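Long-range contact in conserved Protein MTH1675 (Methanothermobacter thermautotrophicus, PDB 1T57), which is of unknown function but binds flavin mononucleotide and magnesium ions in a fold related to the alpha/beta domain of pyruvate kinase: residues A[157-168]-A[182-190]. Residues are numbered along the deposited sequence; the frame is centred on the assembly and turned at random.
Sequences ADAGLIPVDEEV and LVLTPAHMN
An antiparallel strand pair at one end and a His-carboxylate hydrogen bond, Asp158 with His188, at the other tie the end of helix 144-158 and the loop after it to the end of strand 180-185 and the loop beyond. Val168 and Leu184 form a hydrogen-bonded pair: Val168 N reaches Leu184 O at 2.7 Å, and Leu184 N returns to Val168 O at 2.9 Å. Beyond it Pro186 packs its ring against Ile162 and Val168, its CG 3.6 Å from Ile162 CD1 and its CD 3.7 Å from Val168 CG2. Asp158, its CG anti to the carbonyl carbon (chi1 -71°), takes two bonds on OD2, Met189 N at 2.9 Å on the syn lone pair and His188 ND1 on the anti one, a longer bond of 3.3 Å lying in the ring plane. Val164 CG1 lies over one face of the imidazole, 3.6 Å from its centroid, a CH-pi contact, while His188 NE2 accepts a hydrogen bond from Gly89 N of a second subunit; the ring is thus fixed in rotation and buried at a subunit interface. Glu167 OE2 forms a salt bridge with Arg205 NH1 of a third subunit. Helix 144-158 ends in a Schellman motif at Gly160, and the loop leads into the antiparallel hairpin of strands 168-172 and 180-185 in this alpha/beta fold.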
# COMPACT_ATOMS: atom_id res chain seq x y z
N ALA A 157 18.56 17.55 7.10
CA ALA A 157 19.18 17.54 5.78
C ALA A 157 18.31 18.29 4.80
O ALA A 157 18.77 19.20 4.11
CB ALA A 157 19.35 16.16 5.30
N ASP A 158 17.04 17.90 4.73
CA ASP A 158 16.10 18.54 3.82
C ASP A 158 15.97 20.05 4.12
O ASP A 158 15.74 20.84 3.22
CB ASP A 158 14.72 17.86 3.91
CG ASP A 158 14.71 16.45 3.29
OD1 ASP A 158 13.66 15.78 3.35
OD2 ASP A 158 15.75 16.00 2.74
N ALA A 159 16.14 20.45 5.37
CA ALA A 159 16.04 21.87 5.66
C ALA A 159 17.33 22.56 5.22
O ALA A 159 17.41 23.79 5.16
CB ALA A 159 15.82 22.08 7.13
N GLY A 160 18.33 21.76 4.91
CA GLY A 160 19.60 22.34 4.50
C GLY A 160 20.33 22.78 5.75
O GLY A 160 21.27 23.56 5.70
N LEU A 161 19.90 22.25 6.89
CA LEU A 161 20.54 22.64 8.13
C LEU A 161 21.76 21.80 8.47
O LEU A 161 22.58 22.23 9.27
CB LEU A 161 19.52 22.63 9.28
CG LEU A 161 18.51 23.77 9.14
CD1 LEU A 161 17.55 23.83 10.36
CD2 LEU A 161 19.29 25.07 9.01
N ILE A 162 21.86 20.60 7.92
CA ILE A 162 23.05 19.77 8.12
C ILE A 162 23.40 19.10 6.78
O ILE A 162 22.55 19.03 5.87
CB ILE A 162 22.87 18.70 9.19
CG1 ILE A 162 21.85 17.67 8.72
CG2 ILE A 162 22.53 19.35 10.48
CD1 ILE A 162 21.52 16.62 9.73
N PRO A 163 24.64 18.63 6.63
CA PRO A 163 25.13 17.96 5.41
C PRO A 163 24.72 16.51 5.28
O PRO A 163 24.41 15.88 6.27
CB PRO A 163 26.65 18.06 5.54
CG PRO A 163 26.82 17.91 7.02
CD PRO A 163 25.73 18.75 7.62
N VAL A 164 24.76 15.99 4.06
CA VAL A 164 24.42 14.59 3.80
C VAL A 164 25.70 14.06 3.17
O VAL A 164 25.76 12.97 2.57
CB VAL A 164 23.29 14.51 2.79
CG1 VAL A 164 22.10 15.29 3.33
CG2 VAL A 164 23.71 15.08 1.44
N ASP A 165 26.73 14.90 3.35
CA ASP A 165 28.09 14.72 2.86
C ASP A 165 28.93 13.95 3.86
O ASP A 165 29.48 12.90 3.55
CB ASP A 165 28.71 16.11 2.66
CG ASP A 165 29.46 16.25 1.34
OD1 ASP A 165 30.25 17.22 1.18
OD2 ASP A 165 29.26 15.38 0.47
N GLU A 166 29.03 14.50 5.07
CA GLU A 166 29.85 13.92 6.13
C GLU A 166 29.11 13.32 7.33
O GLU A 166 27.89 13.17 7.32
CB GLU A 166 30.83 14.99 6.61
CG GLU A 166 30.15 16.33 6.84
CD GLU A 166 31.12 17.52 6.87
OE1 GLU A 166 31.80 17.73 7.90
OE2 GLU A 166 31.20 18.24 5.85
N GLU A 167 29.86 12.97 8.36
CA GLU A 167 29.29 12.36 9.54
C GLU A 167 28.75 13.39 10.51
O GLU A 167 29.24 14.51 10.59
CB GLU A 167 30.32 11.48 10.23
CG GLU A 167 30.83 10.38 9.33
CD GLU A 167 31.63 9.34 10.09
OE1 GLU A 167 32.19 9.65 11.16
OE2 GLU A 167 31.71 8.20 9.59
N VAL A 168 27.72 12.97 11.25
CA VAL A 168 27.03 13.80 12.21
C VAL A 168 26.62 12.95 13.42
O VAL A 168 26.50 11.72 13.30
CB VAL A 168 25.72 14.38 11.59
CG1 VAL A 168 25.03 15.29 12.57
CG2 VAL A 168 26.04 15.12 10.29
N LEU A 182 23.45 8.59 18.00
CA LEU A 182 24.03 7.80 16.93
C LEU A 182 25.04 8.60 16.12
O LEU A 182 25.03 9.82 16.14
CB LEU A 182 22.90 7.30 16.01
CG LEU A 182 22.36 5.86 16.14
CD1 LEU A 182 22.02 5.47 17.55
CD2 LEU A 182 21.12 5.76 15.29
N VAL A 183 25.94 7.89 15.43
CA VAL A 183 26.92 8.50 14.56
C VAL A 183 26.49 8.06 13.17
O VAL A 183 26.48 6.88 12.83
CB VAL A 183 28.32 8.01 14.85
CG1 VAL A 183 29.25 8.36 13.70
CG2 VAL A 183 28.81 8.66 16.13
N LEU A 184 26.10 9.02 12.35
CA LEU A 184 25.60 8.66 11.04
C LEU A 184 25.84 9.71 10.00
O LEU A 184 26.32 10.82 10.29
CB LEU A 184 24.09 8.39 11.15
CG LEU A 184 23.28 9.53 11.80
CD1 LEU A 184 23.29 10.79 10.90
CD2 LEU A 184 21.85 9.06 12.08
N THR A 185 25.47 9.36 8.79
CA THR A 185 25.60 10.25 7.65
C THR A 185 24.18 10.47 7.14
O THR A 185 23.55 9.55 6.60
CB THR A 185 26.47 9.63 6.52
OG1 THR A 185 27.84 9.56 6.93
CG2 THR A 185 26.38 10.46 5.26
N PRO A 186 23.65 11.68 7.33
CA PRO A 186 22.29 11.94 6.87
C PRO A 186 22.12 11.71 5.38
O PRO A 186 23.10 11.47 4.65
CB PRO A 186 22.08 13.40 7.25
CG PRO A 186 22.89 13.53 8.51
CD PRO A 186 24.16 12.82 8.11
N ALA A 187 20.88 11.83 4.94
CA ALA A 187 20.51 11.68 3.55
C ALA A 187 19.20 12.43 3.38
O ALA A 187 18.45 12.59 4.33
CB ALA A 187 20.33 10.17 3.23
N HIS A 188 18.91 12.89 2.18
CA HIS A 188 17.66 13.59 1.93
C HIS A 188 16.47 12.65 1.82
O HIS A 188 16.64 11.44 1.71
CB HIS A 188 17.79 14.41 0.66
CG HIS A 188 18.85 15.46 0.74
ND1 HIS A 188 18.78 16.53 1.60
CD2 HIS A 188 20.05 15.56 0.12
CE1 HIS A 188 19.89 17.23 1.52
NE2 HIS A 188 20.68 16.66 0.63
N MSE A 189 15.28 13.23 1.86
CA MSE A 189 14.05 12.46 1.75
C MSE A 189 13.98 11.71 0.42
O MSE A 189 13.46 10.61 0.36
CB MSE A 189 12.82 13.37 1.85
CG MSE A 189 12.77 14.40 0.76
SE MSE A 189 11.08 15.33 0.45
CE MSE A 189 10.50 14.48 -1.19
N ASN A 190 14.48 12.31 -0.65
CA ASN A 190 14.40 11.65 -1.93
C ASN A 190 15.43 10.53 -2.06
O ASN A 190 15.36 9.73 -2.97
CB ASN A 190 14.50 12.66 -3.08
CG ASN A 190 15.58 13.69 -2.87
OD1 ASN A 190 16.40 13.56 -1.96
ND2 ASN A 190 15.59 14.72 -3.71